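Long-range contacts in EDTA monooxygenase (EDTA-degrading bacterium BNC1, PDB 5DQP), which probably oxidises EDTA as an FMN-dependent monooxygenase of the luciferase-like type, working with a partner flavin reductase: residues L101-A106 with G196-P201; R146-E151 with G189-V194; A223-E228 with R252-P257. One frame throughout, in Å; residues are numbered along the deposited sequence.

Contact 1: residues L101-A106 with G196-P201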
loop_
_atom_site.group_PDB
_atom_site.type_symbol
_atom_site.label_atom_id
_atom_site.label_comp_id
_atom_site.label_asym_id
_atom_site.label_seq_id
_atom_site.Cartn_x
_atom_site.Cartn_y
_atom_site.Cartn_z
ATOM N N LEU A 101 6.577 -8.530 7.461
ATOM C CA LEU A 101 8.003 -8.721 7.212
ATOM C C LEU A 101 8.714 -7.367 7.246
ATOM O O LEU A 101 8.307 -6.451 6.524
ATOM C CB LEU A 101 8.204 -9.398 5.872
ATOM C CG LEU A 101 7.454 -10.733 5.845
ATOM C CD1 LEU A 101 7.401 -11.315 4.445
ATOM C CD2 LEU A 101 8.147 -11.736 6.829
ATOM N N PRO A 102 9.762 -7.206 8.067
ATOM C CA PRO A 102 10.404 -5.880 8.209
ATOM C C PRO A 102 10.920 -5.279 6.916
ATOM O O PRO A 102 10.927 -4.049 6.760
ATOM C CB PRO A 102 11.583 -6.150 9.170
ATOM C CG PRO A 102 11.386 -7.495 9.713
ATOM C CD PRO A 102 10.477 -8.262 8.804
ATOM N N TYR A 103 11.456 -6.091 6.012
ATOM C CA TYR A 103 12.003 -5.486 4.806
ATOM C C TYR A 103 10.874 -4.977 3.924
ATOM O O TYR A 103 10.936 -3.860 3.389
ATOM C CB TYR A 103 12.891 -6.493 4.079
ATOM C CG TYR A 103 13.703 -5.896 2.958
ATOM C CD1 TYR A 103 13.176 -5.803 1.681
ATOM C CD2 TYR A 103 14.989 -5.435 3.174
ATOM C CE1 TYR A 103 13.897 -5.263 0.653
ATOM C CE2 TYR A 103 15.718 -4.889 2.155
ATOM C CZ TYR A 103 15.157 -4.810 0.888
ATOM O OH TYR A 103 15.845 -4.288 -0.178
ATOM N N THR A 104 9.802 -5.759 3.820
ATOM C CA THR A 104 8.628 -5.315 3.088
ATOM C C THR A 104 8.029 -4.054 3.707
ATOM O O THR A 104 7.781 -3.066 3.008
ATOM C CB THR A 104 7.608 -6.440 3.043
ATOM O OG1 THR A 104 8.184 -7.547 2.331
ATOM C CG2 THR A 104 6.362 -5.966 2.319
ATOM N N LEU A 105 7.814 -4.054 5.017
ATOM C CA LEU A 105 7.214 -2.882 5.651
ATOM C C LEU A 105 8.109 -1.651 5.523
ATOM O O LEU A 105 7.633 -0.559 5.188
ATOM C CB LEU A 105 6.906 -3.175 7.117
ATOM C CG LEU A 105 6.140 -2.055 7.825
ATOM C CD1 LEU A 105 5.268 -2.620 8.887
ATOM C CD2 LEU A 105 7.136 -1.055 8.442
ATOM N N ALA A 106 9.411 -1.797 5.804
ATOM C CA ALA A 106 10.336 -0.666 5.654
ATOM C C ALA A 106 10.228 -0.058 4.255
ATOM O O ALA A 106 10.151 1.168 4.074
ATOM C CB ALA A 106 11.777 -1.132 5.927
ATOM N N GLY A 196 19.740 -6.395 4.274
ATOM C CA GLY A 196 19.706 -5.081 3.656
ATOM C C GLY A 196 20.829 -5.017 2.619
ATOM O O GLY A 196 21.480 -6.025 2.390
ATOM N N PRO A 197 21.065 -3.851 1.982
ATOM C CA PRO A 197 20.369 -2.565 2.133
ATOM C C PRO A 197 18.929 -2.571 1.602
ATOM O O PRO A 197 18.527 -3.459 0.836
ATOM C CB PRO A 197 21.232 -1.601 1.310
ATOM C CG PRO A 197 21.907 -2.470 0.290
ATOM C CD PRO A 197 22.146 -3.776 0.974
ATOM N N LEU A 198 18.166 -1.572 2.049
ATOM C CA LEU A 198 16.871 -1.262 1.475
ATOM C C LEU A 198 17.052 -0.678 0.083
ATOM O O LEU A 198 18.010 0.045 -0.177
ATOM C CB LEU A 198 16.139 -0.258 2.350
ATOM C CG LEU A 198 14.642 -0.045 2.195
ATOM C CD1 LEU A 198 13.923 -1.332 2.560
ATOM C CD2 LEU A 198 14.208 1.116 3.113
ATOM N N ASN A 199 16.114 -0.997 -0.819
ATOM C CA ASN A 199 16.105 -0.447 -2.170
ATOM C C ASN A 199 15.175 0.768 -2.314
ATOM O O ASN A 199 14.603 1.001 -3.381
ATOM C CB ASN A 199 15.748 -1.538 -3.181
ATOM C CG ASN A 199 14.351 -2.091 -2.989
ATOM O OD1 ASN A 199 13.711 -1.880 -1.959
ATOM N ND2 ASN A 199 13.878 -2.825 -3.980
ATOM N N VAL A 200 15.041 1.572 -1.271
ATOM C CA VAL A 200 14.362 2.862 -1.344
ATOM C C VAL A 200 15.273 3.816 -0.593
ATOM O O VAL A 200 15.660 3.510 0.536
ATOM C CB VAL A 200 12.958 2.834 -0.712
ATOM C CG1 VAL A 200 12.313 4.226 -0.800
ATOM C CG2 VAL A 200 12.069 1.768 -1.355
ATOM N N PRO A 201 15.656 4.955 -1.157
ATOM C CA PRO A 201 16.673 5.784 -0.501
ATOM C C PRO A 201 16.091 6.713 0.556
ATOM O O PRO A 201 14.949 7.169 0.465
ATOM C CB PRO A 201 17.258 6.587 -1.666
ATOM C CG PRO A 201 16.029 6.808 -2.528
ATOM C CD PRO A 201 15.224 5.529 -2.447
#
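Tyr103, in the first turn of helix 102-115, and Leu198, in the loop between strands 193-194 and 210-213, carry a buried, mainly apolar contact close to the second subunit, fastened by one hydrogen bond. Tyr103 OH donates to Pro197 O at 3.0 Å, in the carbonyl plane and on a lone pair, with a C=O...donor angle of 134°. The same oxygen lies at the ring edge, 3.4 Å from Tyr103 CE2, where the phenol meets the loop backbone. With CG opposite the backbone N (chi1 -169°), the ring swings off the helix and spans the gap to the loop. One face receives Leu198 CD1, 4.1 Å from the ring centroid and 15° off the normal, a CH-pi contact. That methyl also touches Ala106 CB at 4.0 Å, filling the angle between ring and helix. In the TIM-barrel fold of this family, helix 102-115 follows barrel strand 90-96, whereas 196-201 belongs to the long excursion between barrel strands 120-125 and 210-213. A phenylalanine in place of Tyr103, lacking the hydroxyl, would probably leave Pro197 O without its mate from the helix and this contact held by apolar touches alone. Trp161 and Ser163 bind the backbone of Ala106 and Leu198 respectively through their side chains, and Asn135 of the second subunit packs on Tyr103.

Contact 2: residues R146-E151 with G189-V194. With SO4 (sulfate ion), chain D.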
loop_
_atom_site.group_PDB
_atom_site.type_symbol
_atom_site.label_atom_id
_atom_site.label_comp_id
_atom_site.label_asym_id
_atom_site.label_seq_id
_atom_site.Cartn_x
_atom_site.Cartn_y
_atom_site.Cartn_z
ATOM N N ARG A 146 5.386 -9.723 22.454
ATOM C CA ARG A 146 4.886 -8.728 21.509
ATOM C C ARG A 146 5.790 -7.512 21.438
ATOM O O ARG A 146 6.193 -7.072 20.357
ATOM C CB ARG A 146 3.480 -8.283 21.921
ATOM C CG ARG A 146 2.335 -9.124 21.345
ATOM C CD ARG A 146 0.972 -8.499 21.707
ATOM N NE ARG A 146 0.497 -8.960 23.010
ATOM C CZ ARG A 146 -0.453 -8.363 23.720
ATOM N NH1 ARG A 146 -1.027 -7.262 23.266
ATOM N NH2 ARG A 146 -0.814 -8.856 24.896
ATOM N N TYR A 147 6.094 -6.935 22.591
ATOM C CA TYR A 147 6.811 -5.678 22.607
ATOM C C TYR A 147 8.305 -5.876 22.392
ATOM O O TYR A 147 8.955 -5.033 21.760
ATOM C CB TYR A 147 6.480 -4.934 23.902
ATOM C CG TYR A 147 5.239 -4.106 23.690
ATOM C CD1 TYR A 147 5.309 -2.927 22.971
ATOM C CD2 TYR A 147 3.989 -4.535 24.137
ATOM C CE1 TYR A 147 4.194 -2.173 22.712
ATOM C CE2 TYR A 147 2.856 -3.779 23.887
ATOM C CZ TYR A 147 2.979 -2.593 23.173
ATOM O OH TYR A 147 1.896 -1.805 22.903
ATOM N N GLU A 148 8.855 -6.999 22.838
ATOM C CA GLU A 148 10.248 -7.283 22.524
ATOM C C GLU A 148 10.438 -7.498 21.023
ATOM O O GLU A 148 11.435 -7.058 20.437
ATOM C CB GLU A 148 10.717 -8.502 23.322
ATOM C CG GLU A 148 12.062 -9.033 22.883
ATOM C CD GLU A 148 12.553 -10.176 23.761
ATOM O OE1 GLU A 148 13.721 -10.126 24.202
ATOM O OE2 GLU A 148 11.775 -11.122 24.009
ATOM N N ARG A 149 9.498 -8.186 20.386
ATOM C CA ARG A 149 9.547 -8.314 18.935
ATOM C C ARG A 149 9.427 -6.953 18.269
ATOM O O ARG A 149 10.171 -6.645 17.326
ATOM C CB ARG A 149 8.434 -9.248 18.470
ATOM C CG ARG A 149 8.343 -9.452 16.986
ATOM C CD ARG A 149 7.320 -10.553 16.736
ATOM N NE ARG A 149 7.079 -10.809 15.330
ATOM C CZ ARG A 149 7.686 -11.774 14.650
ATOM N NH1 ARG A 149 7.401 -11.950 13.372
ATOM N NH2 ARG A 149 8.573 -12.563 15.251
ATOM N N ALA A 150 8.481 -6.127 18.746
ATOM C CA ALA A 150 8.263 -4.815 18.151
ATOM C C ALA A 150 9.519 -3.969 18.235
ATOM O O ALA A 150 9.837 -3.218 17.304
ATOM C CB ALA A 150 7.113 -4.089 18.845
ATOM N N GLU A 151 10.225 -4.060 19.361
ATOM C CA GLU A 151 11.439 -3.297 19.546
ATOM C C GLU A 151 12.502 -3.708 18.527
ATOM O O GLU A 151 13.159 -2.853 17.931
ATOM C CB GLU A 151 11.921 -3.470 20.979
ATOM C CG GLU A 151 12.849 -2.383 21.479
ATOM C CD GLU A 151 14.263 -2.532 20.935
ATOM O OE1 GLU A 151 14.783 -3.675 20.921
ATOM O OE2 GLU A 151 14.851 -1.505 20.515
ATOM N N GLY A 189 19.014 -10.936 15.022
ATOM C CA GLY A 189 18.576 -10.847 16.396
ATOM C C GLY A 189 17.745 -12.044 16.815
ATOM O O GLY A 189 17.707 -13.057 16.118
ATOM N N LYS A 190 17.056 -11.942 17.946
ATOM C CA LYS A 190 16.245 -13.067 18.379
ATOM C C LYS A 190 15.119 -13.352 17.396
ATOM O O LYS A 190 14.736 -14.510 17.210
ATOM C CB LYS A 190 15.664 -12.817 19.779
ATOM C CG LYS A 190 14.874 -14.029 20.307
ATOM C CD LYS A 190 13.907 -13.699 21.451
ATOM C CE LYS A 190 14.613 -13.492 22.774
ATOM N NZ LYS A 190 13.773 -13.971 23.924
ATOM N N TYR A 191 14.558 -12.319 16.770
ATOM C CA TYR A 191 13.374 -12.515 15.949
ATOM C C TYR A 191 13.619 -12.381 14.459
ATOM O O TYR A 191 12.862 -12.960 13.682
ATOM C CB TYR A 191 12.264 -11.522 16.348
ATOM C CG TYR A 191 11.671 -11.782 17.718
ATOM C CD1 TYR A 191 10.628 -12.693 17.888
ATOM C CD2 TYR A 191 12.156 -11.119 18.837
ATOM C CE1 TYR A 191 10.081 -12.938 19.143
ATOM C CE2 TYR A 191 11.627 -11.349 20.080
ATOM C CZ TYR A 191 10.593 -12.260 20.232
ATOM O OH TYR A 191 10.073 -12.471 21.478
ATOM N N PHE A 192 14.624 -11.614 14.033
ATOM C CA PHE A 192 14.752 -11.256 12.629
ATOM C C PHE A 192 16.198 -11.413 12.195
ATOM O O PHE A 192 17.131 -11.189 12.967
ATOM C CB PHE A 192 14.269 -9.817 12.357
ATOM C CG PHE A 192 12.843 -9.575 12.773
ATOM C CD1 PHE A 192 11.788 -10.147 12.062
ATOM C CD2 PHE A 192 12.548 -8.788 13.878
ATOM C CE1 PHE A 192 10.477 -9.946 12.457
ATOM C CE2 PHE A 192 11.217 -8.578 14.284
ATOM C CZ PHE A 192 10.192 -9.145 13.578
ATOM N N LYS A 193 16.361 -11.824 10.941
ATOM C CA LYS A 193 17.640 -11.851 10.246
ATOM C C LYS A 193 17.424 -11.125 8.926
ATOM O O LYS A 193 16.626 -11.573 8.099
ATOM C CB LYS A 193 18.112 -13.292 10.019
ATOM C CG LYS A 193 19.532 -13.400 9.521
ATOM C CD LYS A 193 19.892 -14.818 9.098
ATOM C CE LYS A 193 21.309 -14.876 8.517
ATOM N NZ LYS A 193 21.638 -16.227 7.966
ATOM N N VAL A 194 18.109 -9.998 8.734
ATOM C CA VAL A 194 17.863 -9.137 7.580
ATOM C C VAL A 194 19.173 -8.499 7.136
ATOM O O VAL A 194 19.778 -7.740 7.893
ATOM C CB VAL A 194 16.833 -8.044 7.918
ATOM C CG1 VAL A 194 16.729 -7.050 6.777
ATOM C CG2 VAL A 194 15.461 -8.653 8.297
HETATM S S SO4 D . -0.733 -1.748 25.024
HETATM O O1 SO4 D . -1.103 -2.695 26.078
HETATM O O2 SO4 D . -1.917 -0.978 24.646
HETATM O O3 SO4 D . 0.315 -0.833 25.477
HETATM O O4 SO4 D . -0.241 -2.506 23.873
#
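The loop of the beta-hairpin made by strands 187-188 and 193-194 lies against helix 143-161, where Tyr191 and Phe192 pack against Arg149, and Lys190 and Tyr191 reach Glu148. Arg149 CB sits almost exactly over the Tyr191 ring, 3.9 Å from its centroid, as a CH-pi contact; Lys190 CG lies over the opposite face. From there the arginine runs extended (chi1 179°) past the Tyr191 ring and alongside the Phe192 ring. Its guanidinium takes Phe192 CZ over the centre of one face, 3.8 Å above the plane, but the two planes are 51° apart, so the groups do not stack flat. At the guanidinium edge, Arg149 NH2 comes within 3.3 Å of Tyr191 CD1, the two planes standing at 89°. Glu148 OE2 accepts a weak bond from Tyr191 OH at 3.3 Å and another, part of a salt bridge, from Lys190 NZ at 3.5 Å. Glu152, on the same helix, binds the backbone nitrogens of Tyr191 and Phe192. Elsewhere on the helix, Tyr147, a predicted FMN-binding residue, points its hydroxyl at a sulfate probably taken from the crystallisation liquor; their separation is doubtfully short. Ser216, also predicted to bind FMN, shares this ion, consistent with a site for the flavin phosphate. Across the hairpin contact, the long, weak bonds to Glu148 OE2 and the close ring contacts of Arg149 suggest that packing contributes more than directional bonding, with a modest electrostatic share from Lys190.

Contact 3: residues A223-E228 with R252-P257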
loop_
_atom_site.group_PDB
_atom_site.type_symbol
_atom_site.label_atom_id
_atom_site.label_comp_id
_atom_site.label_asym_id
_atom_site.label_seq_id
_atom_site.Cartn_x
_atom_site.Cartn_y
_atom_site.Cartn_z
ATOM N N ALA A 223 7.410 3.727 22.919
ATOM C CA ALA A 223 7.199 5.108 22.504
ATOM C C ALA A 223 8.395 5.981 22.845
ATOM O O ALA A 223 8.777 6.853 22.054
ATOM C CB ALA A 223 5.932 5.662 23.147
ATOM N N SER A 224 9.009 5.762 24.018
ATOM C CA SER A 224 10.126 6.614 24.420
ATOM C C SER A 224 11.322 6.419 23.495
ATOM O O SER A 224 12.127 7.343 23.326
ATOM C CB SER A 224 10.516 6.341 25.881
ATOM O OG SER A 224 11.179 5.083 26.022
ATOM N N ARG A 225 11.434 5.238 22.864
ATOM C CA ARG A 225 12.547 4.889 21.977
ATOM C C ARG A 225 12.283 5.263 20.524
ATOM O O ARG A 225 13.192 5.727 19.829
ATOM C CB ARG A 225 12.856 3.383 22.072
ATOM C CG ARG A 225 13.281 2.928 23.482
ATOM C CD ARG A 225 13.616 1.428 23.579
ATOM N NE ARG A 225 14.471 1.000 22.477
ATOM C CZ ARG A 225 15.780 1.237 22.395
ATOM N NH1 ARG A 225 16.400 1.899 23.364
ATOM N NH2 ARG A 225 16.472 0.816 21.343
ATOM N N PHE A 226 11.053 5.069 20.050
ATOM C CA PHE A 226 10.729 5.191 18.635
ATOM C C PHE A 226 9.546 6.089 18.308
ATOM O O PHE A 226 9.431 6.499 17.155
ATOM C CB PHE A 226 10.452 3.806 18.044
ATOM C CG PHE A 226 11.632 2.901 18.096
ATOM C CD1 PHE A 226 12.701 3.109 17.248
ATOM C CD2 PHE A 226 11.687 1.859 19.012
ATOM C CE1 PHE A 226 13.820 2.281 17.299
ATOM C CE2 PHE A 226 12.797 1.038 19.073
ATOM C CZ PHE A 226 13.857 1.244 18.216
ATOM N N GLY A 227 8.668 6.403 19.257
ATOM C CA GLY A 227 7.463 7.148 18.932
ATOM C C GLY A 227 7.747 8.637 18.858
ATOM O O GLY A 227 8.378 9.207 19.750
ATOM N N GLU A 228 7.316 9.263 17.773
ATOM C CA GLU A 228 7.416 10.710 17.655
ATOM C C GLU A 228 6.076 11.366 17.857
ATOM O O GLU A 228 6.010 12.514 18.308
ATOM C CB GLU A 228 7.972 11.084 16.283
ATOM C CG GLU A 228 9.168 10.226 15.969
ATOM C CD GLU A 228 9.792 10.523 14.628
ATOM O OE1 GLU A 228 9.610 9.713 13.685
ATOM O OE2 GLU A 228 10.471 11.563 14.529
ATOM N N ARG A 252 13.365 12.093 26.655
ATOM C CA ARG A 252 14.639 12.700 27.018
ATOM C C ARG A 252 15.534 11.715 27.773
ATOM O O ARG A 252 16.748 11.668 27.541
ATOM C CB ARG A 252 14.377 13.958 27.835
ATOM C CG ARG A 252 15.594 14.715 28.251
ATOM C CD ARG A 252 15.205 16.134 28.633
ATOM N NE ARG A 252 13.975 16.167 29.422
ATOM C CZ ARG A 252 12.889 16.867 29.101
ATOM N NH1 ARG A 252 12.869 17.617 28.007
ATOM N NH2 ARG A 252 11.825 16.831 29.886
ATOM N N ALA A 253 14.948 10.886 28.649
ATOM C CA ALA A 253 15.743 9.911 29.389
ATOM C C ALA A 253 16.484 8.955 28.463
ATOM O O ALA A 253 17.539 8.432 28.839
ATOM C CB ALA A 253 14.862 9.111 30.343
ATOM N N GLN A 254 15.945 8.695 27.266
ATOM C CA GLN A 254 16.581 7.823 26.280
ATOM C C GLN A 254 17.645 8.545 25.465
ATOM O O GLN A 254 18.254 7.928 24.578
ATOM C CB GLN A 254 15.537 7.234 25.324
ATOM C CG GLN A 254 14.482 6.378 25.976
ATOM C CD GLN A 254 14.982 4.990 26.293
ATOM O OE1 GLN A 254 15.639 4.345 25.475
ATOM N NE2 GLN A 254 14.680 4.524 27.488
ATOM N N GLY A 255 17.879 9.820 25.747
ATOM C CA GLY A 255 18.845 10.621 25.019
ATOM C C GLY A 255 18.341 11.268 23.746
ATOM O O GLY A 255 19.159 11.791 22.978
ATOM N N ARG A 256 17.026 11.257 23.490
ATOM C CA ARG A 256 16.497 11.832 22.256
ATOM C C ARG A 256 16.486 13.353 22.329
ATOM O O ARG A 256 16.487 13.933 23.418
ATOM C CB ARG A 256 15.096 11.292 21.980
ATOM C CG ARG A 256 15.149 9.805 21.694
ATOM C CD ARG A 256 13.796 9.200 21.587
ATOM N NE ARG A 256 13.055 9.714 20.439
ATOM C CZ ARG A 256 11.746 9.539 20.292
ATOM N NH1 ARG A 256 11.071 8.873 21.224
ATOM N NH2 ARG A 256 11.117 10.026 19.233
ATOM N N PRO A 257 16.530 14.027 21.179
ATOM C CA PRO A 257 16.576 15.495 21.190
ATOM C C PRO A 257 15.280 16.073 21.709
ATOM O O PRO A 257 14.211 15.476 21.564
ATOM C CB PRO A 257 16.780 15.867 19.718
ATOM C CG PRO A 257 16.314 14.664 18.937
ATOM C CD PRO A 257 16.565 13.466 19.818
HETATM O O HOH W 1 11.482 12.536 17.156
#
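Arg256 reaches from the loop after helix 237-253 into the carbonyl oxygens at the C-terminal end of helix 217-226. Its CB is directed at that helix end, and CG carries the chain onward. CD passes 3.0 Å from Ser224 O, close for a carbon, and a bend at chi3 (65°) turns the guanidinium across the last helical turn. NE adds no bond to segment 223-228, but Arg225 O lies over one face of the flat group. Arg256 NH1 donates to Ser224 O at 2.8 Å with an N-H...acceptor angle of 161°, approaching from above the carbonyl plane rather than on a lone pair. It also bonds Gly227 O at 3.1 Å and, weakly, Ala223 O at 3.2 Å. Arg256 NH2 grips Gly227 O as well, at 2.9 Å and 152°, so that two nitrogens hold one oxygen end-on from the same face of its carbonyl. The bonds to Ser224 O and Gly227 O lie in the guanidinium plane and fix its rotation. Both segments end helices that flank strand 229-233 in an alpha-beta-alpha run of the TIM barrel; Gly255 closes the second helix with a Schellman motif. A positive charge beside the helix's C-terminal carbonyls is probably favourable. Beyond the tip, a water accepts from Arg256 NH2 at 3.3 Å and donates to Glu228 OE2, whose salt bridge is with Arg419. Gln254, bent at chi2, brings CG 3.5 Å from Ser224 OG, which is bonded to Arg221 O. Gln254 OE1 accepts a weak bond from Arg225 NH1 at 3.3 Å, amide and guanidinium planes perpendicular; the stronger partner of Arg225 is Glu151.

How the contacts relate
From the N terminus, the chain enters contact 1 at 101-106, and this loop closes only at 196-201. Inside it, 146-151 and 189-194 form contact 2, a shorter closure that begins and ends within the first. Contact 3 follows in series, its ends at 223-228 and 252-257 bracketing a strand and a helix; none of the loops cross. Contacts 1 and 2 meet where Pro102 CG packs on Phe192 CD1 (3.6 Å), and both also touch the second subunit. A salt bridge from Glu151 OE2 to Arg225 NH2 (2.9 Å) joins contact 2 to contact 3, tying helix 143-161 to helix 217-226. Contacts 1 and 3 stay about 11 Å apart at their nearest atoms.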